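Local coordinates for FAD-binding PCMH-type domain-containing protein (Gibberella zeae, PDB 6YJO) that probably oxidises oligosaccharides, using an FAD cofactor that is covalently linked to the protein, at residues A[186-191]-A[392-397]; A[241-246]-A[324-329]; A[369-374]-A[378-383]. One frame throughout, in Å; residues are numbered along the deposited sequence.

Contact 1 (A[186-191]-A[392-397])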
loop_
_atom_site.group_PDB
_atom_site.type_symbol
_atom_site.label_atom_id
_atom_site.label_comp_id
_atom_site.label_asym_id
_atom_site.label_seq_id
_atom_site.Cartn_x
_atom_site.Cartn_y
_atom_site.Cartn_z
ATOM N N THR A 186 3.133 -3.476 7.617
ATOM C CA THR A 186 3.938 -4.594 7.138
ATOM C C THR A 186 5.426 -4.293 7.268
ATOM O O THR A 186 6.216 -5.174 7.624
ATOM C CB THR A 186 3.593 -4.919 5.685
ATOM O OG1 THR A 186 2.170 -4.928 5.514
ATOM C CG2 THR A 186 4.161 -6.281 5.302
ATOM N N LEU A 187 5.829 -3.052 6.990
ATOM C CA LEU A 187 7.242 -2.710 7.089
ATOM C C LEU A 187 7.716 -2.600 8.532
ATOM O O LEU A 187 8.931 -2.566 8.759
ATOM C CB LEU A 187 7.538 -1.403 6.343
ATOM C CG LEU A 187 6.843 -0.097 6.736
ATOM C CD1 LEU A 187 7.327 0.452 8.070
ATOM C CD2 LEU A 187 7.072 0.928 5.632
ATOM N N ASP A 188 6.799 -2.540 9.504
ATOM C CA ASP A 188 7.220 -2.522 10.902
ATOM C C ASP A 188 7.789 -3.867 11.324
ATOM O O ASP A 188 8.600 -3.930 12.253
ATOM C CB ASP A 188 6.048 -2.128 11.801
ATOM C CG ASP A 188 5.640 -0.672 11.632
ATOM O OD1 ASP A 188 6.455 0.126 11.118
ATOM O OD2 ASP A 188 4.506 -0.322 12.017
ATOM N N THR A 189 7.391 -4.944 10.651
ATOM C CA THR A 189 7.924 -6.277 10.901
ATOM C C THR A 189 9.041 -6.639 9.931
ATOM O O THR A 189 9.453 -7.801 9.881
ATOM C CB THR A 189 6.801 -7.316 10.820
ATOM O OG1 THR A 189 6.339 -7.424 9.468
ATOM C CG2 THR A 189 5.634 -6.911 11.710
ATOM N N PHE A 190 9.546 -5.661 9.178
ATOM C CA PHE A 190 10.538 -5.899 8.136
ATOM C C PHE A 190 11.926 -6.057 8.749
ATOM O O PHE A 190 12.375 -5.201 9.518
ATOM C CB PHE A 190 10.518 -4.738 7.136
ATOM C CG PHE A 190 11.484 -4.892 5.996
ATOM C CD1 PHE A 190 11.208 -5.754 4.948
ATOM C CD2 PHE A 190 12.660 -4.157 5.962
ATOM C CE1 PHE A 190 12.094 -5.894 3.898
ATOM C CE2 PHE A 190 13.550 -4.292 4.911
ATOM C CZ PHE A 190 13.266 -5.160 3.878
ATOM N N LEU A 191 12.600 -7.158 8.411
ATOM C CA LEU A 191 13.943 -7.450 8.905
ATOM C C LEU A 191 15.031 -7.038 7.925
ATOM O O LEU A 191 16.039 -6.452 8.331
ATOM C CB LEU A 191 14.090 -8.949 9.207
ATOM C CG LEU A 191 13.232 -9.568 10.318
ATOM C CD1 LEU A 191 13.455 -11.078 10.378
ATOM C CD2 LEU A 191 13.549 -8.948 11.669
ATOM N N SER A 392 -2.380 2.570 18.875
ATOM C CA SER A 392 -1.999 1.957 17.612
ATOM C C SER A 392 -0.540 1.523 17.672
ATOM O O SER A 392 0.316 2.255 18.177
ATOM C CB SER A 392 -2.207 2.930 16.450
ATOM O OG SER A 392 -1.692 2.393 15.244
ATOM N N ALA A 393 -0.264 0.322 17.158
ATOM C CA ALA A 393 1.105 -0.181 17.141
ATOM C C ALA A 393 1.965 0.539 16.112
ATOM O O ALA A 393 3.195 0.438 16.173
ATOM C CB ALA A 393 1.112 -1.685 16.858
ATOM N N VAL A 394 1.349 1.254 15.169
ATOM C CA VAL A 394 2.115 1.990 14.170
ATOM C C VAL A 394 2.774 3.217 14.784
ATOM O O VAL A 394 3.876 3.607 14.384
ATOM C CB VAL A 394 1.200 2.384 12.996
ATOM C CG1 VAL A 394 1.982 3.158 11.938
ATOM C CG2 VAL A 394 0.535 1.150 12.404
ATOM N N THR A 395 2.124 3.834 15.772
ATOM C CA THR A 395 2.537 5.159 16.225
ATOM C C THR A 395 3.939 5.142 16.824
ATOM O O THR A 395 4.745 6.045 16.559
ATOM C CB THR A 395 1.520 5.693 17.232
ATOM O OG1 THR A 395 0.223 5.709 16.625
ATOM C CG2 THR A 395 1.876 7.101 17.668
ATOM N N ASN A 396 4.251 4.135 17.636
ATOM C CA ASN A 396 5.557 4.019 18.275
ATOM C C ASN A 396 6.222 2.693 17.926
ATOM O O ASN A 396 6.858 2.054 18.770
ATOM C CB ASN A 396 5.434 4.179 19.788
ATOM C CG ASN A 396 4.898 5.539 20.184
ATOM O OD1 ASN A 396 3.803 5.650 20.735
ATOM N ND2 ASN A 396 5.668 6.585 19.901
ATOM N N ALA A 397 6.080 2.266 16.672
ATOM C CA ALA A 397 6.771 1.075 16.199
ATOM C C ALA A 397 8.251 1.150 16.553
ATOM O O ALA A 397 8.860 2.225 16.557
ATOM C CB ALA A 397 6.592 0.922 14.687
HETATM O O HOH W 1 4.719 -2.096 14.980
#
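D188 touches V394 and A397 and is weakly bridged to A393 by a water. Its short 3-10 turn, 186-188, belongs to the FAD-binding domain of this PCMH-type flavoprotein. Residues 392-397 lie in the loop between strands 380-386 and 417-423 of the seven-stranded antiparallel sheet. The contact therefore joins the 3-10 turn just before strand 190-196 to that loop.

The loop segment starts with an ST turn. S392 OG accepts a bond from V394 N at 3.2 Å, with an N-H...O angle of 153°. A393 comes next and contributes its carbonyl. A water donates to A393 O at 3.2 Å. The same water makes a weak, long bond to D188 OD2 at 3.5 Å. V394 passes beside the same carboxylate, with D188 OD2 4.0 Å from V394 CA. The side chain of V394 is about 5 Å from that of Y176, an FAD-binding residue, and about 10 Å from the FAD itself.

R413, which lies outside both segments, binds each of them here. R413 NH1 is hydrogen-bonded to V394 O, and R413 NH2 makes a salt bridge with D188 OD1. D188 OD2 also pairs with L185 N, so both carboxylate oxygens are held. With D188 CG beside its backbone N (chi1 -69°), the acid projects from the turn to the loop.

A397 closes the segment. Its methyl sits over one face of the D188 carboxylate, about as close to the two oxygens as to the carbon between them. A397 CB is 3.6 Å from D188 CG.

Contact 2 (A[241-246]-A[324-329])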
loop_
_atom_site.group_PDB
_atom_site.type_symbol
_atom_site.label_atom_id
_atom_site.label_comp_id
_atom_site.label_asym_id
_atom_site.label_seq_id
_atom_site.Cartn_x
_atom_site.Cartn_y
_atom_site.Cartn_z
ATOM N N VAL A 241 -11.155 -14.241 16.163
ATOM C CA VAL A 241 -11.169 -12.987 15.417
ATOM C C VAL A 241 -12.609 -12.673 15.034
ATOM O O VAL A 241 -13.315 -13.533 14.494
ATOM C CB VAL A 241 -10.263 -13.058 14.168
ATOM C CG1 VAL A 241 -9.051 -13.947 14.444
ATOM C CG2 VAL A 241 -11.017 -13.556 12.942
ATOM N N THR A 242 -13.043 -11.447 15.320
ATOM C CA THR A 242 -14.428 -11.028 15.098
ATOM C C THR A 242 -14.502 -9.869 14.113
ATOM O O THR A 242 -14.291 -8.705 14.504
ATOM C CB THR A 242 -15.081 -10.629 16.422
ATOM O OG1 THR A 242 -14.904 -11.680 17.382
ATOM C CG2 THR A 242 -16.575 -10.362 16.231
ATOM N N PRO A 243 -14.795 -10.118 12.840
ATOM C CA PRO A 243 -15.189 -9.019 11.953
ATOM C C PRO A 243 -16.519 -8.423 12.387
ATOM O O PRO A 243 -17.329 -9.067 13.054
ATOM C CB PRO A 243 -15.304 -9.683 10.575
ATOM C CG PRO A 243 -14.531 -10.958 10.677
ATOM C CD PRO A 243 -14.608 -11.386 12.111
ATOM N N PHE A 244 -16.734 -7.163 12.009
ATOM C CA PHE A 244 -17.999 -6.498 12.296
ATOM C C PHE A 244 -18.273 -5.413 11.264
ATOM O O PHE A 244 -17.358 -4.877 10.638
ATOM C CB PHE A 244 -18.011 -5.895 13.708
ATOM C CG PHE A 244 -16.975 -4.816 13.933
ATOM C CD1 PHE A 244 -15.677 -5.141 14.290
ATOM C CD2 PHE A 244 -17.311 -3.477 13.813
ATOM C CE1 PHE A 244 -14.731 -4.153 14.511
ATOM C CE2 PHE A 244 -16.369 -2.486 14.029
ATOM C CZ PHE A 244 -15.080 -2.825 14.378
ATOM N N SER A 245 -19.562 -5.105 11.099
ATOM C CA SER A 245 -20.026 -3.952 10.342
ATOM C C SER A 245 -21.087 -3.218 11.148
ATOM O O SER A 245 -21.811 -3.822 11.941
ATOM C CB SER A 245 -20.608 -4.357 8.976
ATOM O OG SER A 245 -21.907 -4.905 9.114
ATOM N N ILE A 246 -21.148 -1.902 10.957
ATOM C CA ILE A 246 -22.225 -1.055 11.461
ATOM C C ILE A 246 -22.710 -0.225 10.282
ATOM O O ILE A 246 -21.966 0.618 9.766
ATOM C CB ILE A 246 -21.775 -0.139 12.610
ATOM C CG1 ILE A 246 -21.250 -0.945 13.803
ATOM C CG2 ILE A 246 -22.929 0.760 13.027
ATOM C CD1 ILE A 246 -19.750 -0.819 14.003
ATOM N N LEU A 324 -9.676 -12.939 6.753
ATOM C CA LEU A 324 -9.024 -12.490 5.528
ATOM C C LEU A 324 -9.879 -12.783 4.303
ATOM O O LEU A 324 -9.857 -12.016 3.333
ATOM C CB LEU A 324 -7.650 -13.151 5.390
ATOM C CG LEU A 324 -6.610 -12.773 6.453
ATOM C CD1 LEU A 324 -5.325 -13.572 6.261
ATOM C CD2 LEU A 324 -6.323 -11.278 6.437
ATOM N N ASN A 325 -10.644 -13.880 4.329
ATOM C CA ASN A 325 -11.544 -14.178 3.219
ATOM C C ASN A 325 -12.761 -13.260 3.215
ATOM O O ASN A 325 -13.252 -12.894 2.142
ATOM C CB ASN A 325 -11.990 -15.637 3.277
ATOM C CG ASN A 325 -11.034 -16.567 2.555
ATOM O OD1 ASN A 325 -10.833 -16.447 1.346
ATOM N ND2 ASN A 325 -10.458 -17.515 3.288
ATOM N N LYS A 326 -13.259 -12.871 4.390
ATOM C CA LYS A 326 -14.448 -12.024 4.431
ATOM C C LYS A 326 -14.163 -10.638 3.877
ATOM O O LYS A 326 -15.072 -9.980 3.357
ATOM C CB LYS A 326 -14.979 -11.915 5.860
ATOM C CG LYS A 326 -16.181 -10.982 5.996
ATOM C CD LYS A 326 -17.117 -11.410 7.128
ATOM C CE LYS A 326 -18.328 -10.487 7.234
ATOM N NZ LYS A 326 -17.944 -9.076 7.529
ATOM N N TYR A 327 -12.915 -10.180 3.971
ATOM C CA TYR A 327 -12.525 -8.860 3.502
ATOM C C TYR A 327 -11.682 -8.918 2.234
ATOM O O TYR A 327 -11.157 -7.885 1.804
ATOM C CB TYR A 327 -11.776 -8.113 4.612
ATOM C CG TYR A 327 -12.674 -7.541 5.680
ATOM C CD1 TYR A 327 -13.624 -6.576 5.372
ATOM C CD2 TYR A 327 -12.560 -7.950 7.004
ATOM C CE1 TYR A 327 -14.442 -6.048 6.344
ATOM C CE2 TYR A 327 -13.373 -7.422 7.988
ATOM C CZ TYR A 327 -14.313 -6.474 7.650
ATOM O OH TYR A 327 -15.129 -5.937 8.615
ATOM N N ALA A 328 -11.547 -10.096 1.619
ATOM C CA ALA A 328 -10.842 -10.241 0.352
ATOM C C ALA A 328 -11.662 -9.783 -0.848
ATOM O O ALA A 328 -11.123 -9.727 -1.959
ATOM C CB ALA A 328 -10.429 -11.697 0.143
ATOM N N ASN A 329 -12.944 -9.470 -0.662
ATOM C CA ASN A 329 -13.785 -8.926 -1.731
ATOM C C ASN A 329 -13.972 -9.946 -2.855
ATOM O O ASN A 329 -13.825 -9.634 -4.039
ATOM C CB ASN A 329 -13.197 -7.616 -2.270
ATOM C CG ASN A 329 -14.195 -6.816 -3.093
ATOM O OD1 ASN A 329 -15.370 -6.710 -2.733
ATOM N ND2 ASN A 329 -13.726 -6.239 -4.200
#
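The Y327 ring reaches P243 and meets its CB at CE2. Y327 CE2 and P243 CB are 3.9 Å apart, and the proline carbon approaches the aromatic ring obliquely. Y327 is the first residue to leave helical geometry after helix 320-326. Its ring extends from the helix end to strand 242-248.

K326 comes to the same proline. Its chain runs extended from the backbone and then bends at the last torsion (chi4 -61°), which sets K326 NZ 4.1 Å from P243 CB. This is only a loose van der Waals approach.

The phenol oxygen continues over the strand. Y327 OH lies 3.2 Å from F244 O, but the angle is too poor for a hydrogen bond. Its partner is G288 O on the adjacent strand 283-290, whose backbone also pairs with F244. That bond ties the hydroxyl to strand 283-290, while F244 O is merely near. The Y327 ring further meets F178, with the planes inclined to each other.

The side chain of Y327 lies about 4 Å from that of S161, an FAD-binding residue, and about 8 Å from the FAD. The arrangement is a helix end packed on an antiparallel sheet beside the flavin site, consistent with the FAD-linked oxidoreductase fold.

Contact 3 (A[369-374]-A[378-383]); sequences DNMNDS and HTWYIL
With chi1 at -177°, the N370 side chain swings its amide from the helix end across to W380. W380 CG lies between its backbone N and carbonyl carbon (chi1 54°), which brings the indole to the amide. The two groups meet in a hydrogen bond from W380 NE1 to N370 OD1 at 3.0 Å. The bond is bent, and the donor stands above the amide plane and not on a lone pair.

The backbone oxygen of N370 is gripped twice. H378 NE2 donates to N370 O at 3.0 Å, with an N-H...O angle of 148°, and this oxygen lies in the plane of the imidazole. D373 N reaches N370 O at 3.1 Å from the other face of the carbonyl. One residue therefore holds both the histidine and the tryptophan. M371 adds apolar packing, with M371 CG at the indole edge 3.8 Å from W380 CZ2.

The contact spans a short loop from the C-terminal end of helix 357-371 into strand 380-386 of the seven-stranded antiparallel sheet, away from the annotated sites. D373 OD1 bonds to D375 N within the turn, and N370 ND2 makes a weak bond to R377 O. Helix 357-371 lies against strand 380-386 through L367 and W380. F441 of helix 431-446 meets the indole edge-to-face, and strand 417-423 pairs with strand 380-386 alongside.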
loop_
_atom_site.group_PDB
_atom_site.type_symbol
_atom_site.label_atom_id
_atom_site.label_comp_id
_atom_site.label_asym_id
_atom_site.label_seq_id
_atom_site.Cartn_x
_atom_site.Cartn_y
_atom_site.Cartn_z
ATOM N N ASP A 369 -23.028 17.919 -0.452
ATOM C CA ASP A 369 -23.294 18.716 -1.644
ATOM C C ASP A 369 -23.311 17.829 -2.882
ATOM O O ASP A 369 -24.239 17.885 -3.697
ATOM C CB ASP A 369 -22.235 19.811 -1.779
ATOM C CG ASP A 369 -22.769 21.056 -2.445
ATOM O OD1 ASP A 369 -23.376 21.892 -1.740
ATOM O OD2 ASP A 369 -22.575 21.205 -3.671
ATOM N N ASN A 370 -22.286 16.989 -3.024
ATOM C CA ASN A 370 -22.222 16.045 -4.135
ATOM C C ASN A 370 -23.288 14.963 -4.005
ATOM O O ASN A 370 -23.961 14.621 -4.985
ATOM C CB ASN A 370 -20.826 15.424 -4.196
ATOM C CG ASN A 370 -20.654 14.485 -5.370
ATOM O OD1 ASN A 370 -21.071 13.328 -5.322
ATOM N ND2 ASN A 370 -20.027 14.976 -6.431
ATOM N N MET A 371 -23.455 14.408 -2.801
ATOM C CA MET A 371 -24.380 13.288 -2.622
ATOM C C MET A 371 -25.811 13.668 -2.992
ATOM O O MET A 371 -26.545 12.858 -3.570
ATOM C CB MET A 371 -24.326 12.778 -1.177
ATOM C CG MET A 371 -23.215 11.776 -0.897
ATOM S SD MET A 371 -23.223 11.202 0.813
ATOM C CE MET A 371 -22.432 12.574 1.630
ATOM N N ASN A 372 -26.231 14.885 -2.663
ATOM C CA ASN A 372 -27.608 15.301 -2.895
ATOM C C ASN A 372 -27.838 15.877 -4.286
ATOM O O ASN A 372 -28.975 16.237 -4.609
ATOM C CB ASN A 372 -28.033 16.323 -1.837
ATOM C CG ASN A 372 -28.026 15.742 -0.438
ATOM O OD1 ASN A 372 -28.337 14.565 -0.241
ATOM N ND2 ASN A 372 -27.662 16.558 0.542
ATOM N N ASP A 373 -26.797 15.967 -5.113
ATOM C CA ASP A 373 -26.910 16.497 -6.467
ATOM C C ASP A 373 -27.133 15.334 -7.428
ATOM O O ASP A 373 -26.239 14.505 -7.627
ATOM C CB ASP A 373 -25.660 17.288 -6.843
ATOM C CG ASP A 373 -25.807 18.030 -8.158
ATOM O OD1 ASP A 373 -26.534 17.542 -9.048
ATOM O OD2 ASP A 373 -25.193 19.110 -8.298
ATOM N N SER A 374 -28.321 15.286 -8.035
ATOM C CA SER A 374 -28.652 14.186 -8.935
ATOM C C SER A 374 -27.730 14.143 -10.148
ATOM O O SER A 374 -27.533 13.074 -10.740
ATOM C CB SER A 374 -30.112 14.299 -9.380
ATOM O OG SER A 374 -30.572 13.088 -9.953
ATOM N N HIS A 378 -21.267 10.297 -9.034
ATOM C CA HIS A 378 -21.528 9.481 -7.853
ATOM C C HIS A 378 -20.773 8.159 -7.873
ATOM O O HIS A 378 -21.143 7.230 -7.151
ATOM C CB HIS A 378 -23.026 9.209 -7.728
ATOM C CG HIS A 378 -23.837 10.426 -7.425
ATOM N ND1 HIS A 378 -25.125 10.594 -7.887
ATOM C CD2 HIS A 378 -23.549 11.531 -6.697
ATOM C CE1 HIS A 378 -25.593 11.753 -7.460
ATOM N NE2 HIS A 378 -24.657 12.340 -6.738
ATOM N N THR A 379 -19.727 8.055 -8.683
ATOM C CA THR A 379 -19.020 6.792 -8.889
ATOM C C THR A 379 -17.753 6.741 -8.042
ATOM O O THR A 379 -16.670 6.389 -8.511
ATOM C CB THR A 379 -18.715 6.606 -10.374
ATOM O OG1 THR A 379 -18.179 5.293 -10.596
ATOM C CG2 THR A 379 -17.733 7.668 -10.875
ATOM N N TRP A 380 -17.900 7.088 -6.761
ATOM C CA TRP A 380 -16.781 7.232 -5.843
ATOM C C TRP A 380 -17.106 6.537 -4.527
ATOM O O TRP A 380 -18.239 6.109 -4.287
ATOM C CB TRP A 380 -16.459 8.712 -5.587
ATOM C CG TRP A 380 -17.649 9.506 -5.115
ATOM C CD1 TRP A 380 -18.484 10.262 -5.884
ATOM C CD2 TRP A 380 -18.140 9.611 -3.769
ATOM N NE1 TRP A 380 -19.463 10.833 -5.106
ATOM C CE2 TRP A 380 -19.275 10.448 -3.804
ATOM C CE3 TRP A 380 -17.732 9.079 -2.541
ATOM C CZ2 TRP A 380 -20.005 10.766 -2.659
ATOM C CZ3 TRP A 380 -18.459 9.397 -1.404
ATOM C CH2 TRP A 380 -19.582 10.233 -1.472
ATOM N N TYR A 381 -16.087 6.417 -3.679
ATOM C CA TYR A 381 -16.255 6.007 -2.290
ATOM C C TYR A 381 -15.023 6.466 -1.519
ATOM O O TYR A 381 -14.006 6.842 -2.106
ATOM C CB TYR A 381 -16.469 4.492 -2.158
ATOM C CG TYR A 381 -15.271 3.650 -2.523
ATOM C CD1 TYR A 381 -14.254 3.418 -1.604
ATOM C CD2 TYR A 381 -15.160 3.074 -3.781
ATOM C CE1 TYR A 381 -13.155 2.644 -1.934
ATOM C CE2 TYR A 381 -14.066 2.299 -4.119
ATOM C CZ TYR A 381 -13.069 2.087 -3.196
ATOM O OH TYR A 381 -11.984 1.315 -3.542
ATOM N N ILE A 382 -15.125 6.427 -0.193
ATOM C CA ILE A 382 -14.076 6.934 0.687
ATOM C C ILE A 382 -13.862 5.955 1.835
ATOM O O ILE A 382 -14.823 5.453 2.424
ATOM C CB ILE A 382 -14.430 8.337 1.222
ATOM C CG1 ILE A 382 -14.521 9.331 0.059
ATOM C CG2 ILE A 382 -13.403 8.792 2.262
ATOM C CD1 ILE A 382 -14.999 10.718 0.450
ATOM N N LEU A 383 -12.595 5.692 2.157
ATOM C CA LEU A 383 -12.214 4.811 3.257
ATOM C C LEU A 383 -11.335 5.594 4.222
ATOM O O LEU A 383 -10.268 6.086 3.834
ATOM C CB LEU A 383 -11.475 3.572 2.745
ATOM C CG LEU A 383 -12.245 2.652 1.796
ATOM C CD1 LEU A 383 -11.417 1.430 1.440
ATOM C CD2 LEU A 383 -13.569 2.243 2.407
#

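From the N terminus, the chain enters contact 1 at 186-191, in the FAD-binding domain. It then reaches 241-246, on the first strand, in chain order, of the seven-stranded sheet. Contact 2 closes when the end of helix 320-326 returns to that strand. Contact 3 follows in series and closes a very short loop, from helix 357-371 to strand 380-386. Contact 1 closes last, at 392-397, so both other contacts nest inside its loop. Contacts 2 and 3 reach the same sheet, with centres 25 Å apart. Contact 1 joins the loop after strand 380-386 back to the FAD-binding domain. None of the three touch one another.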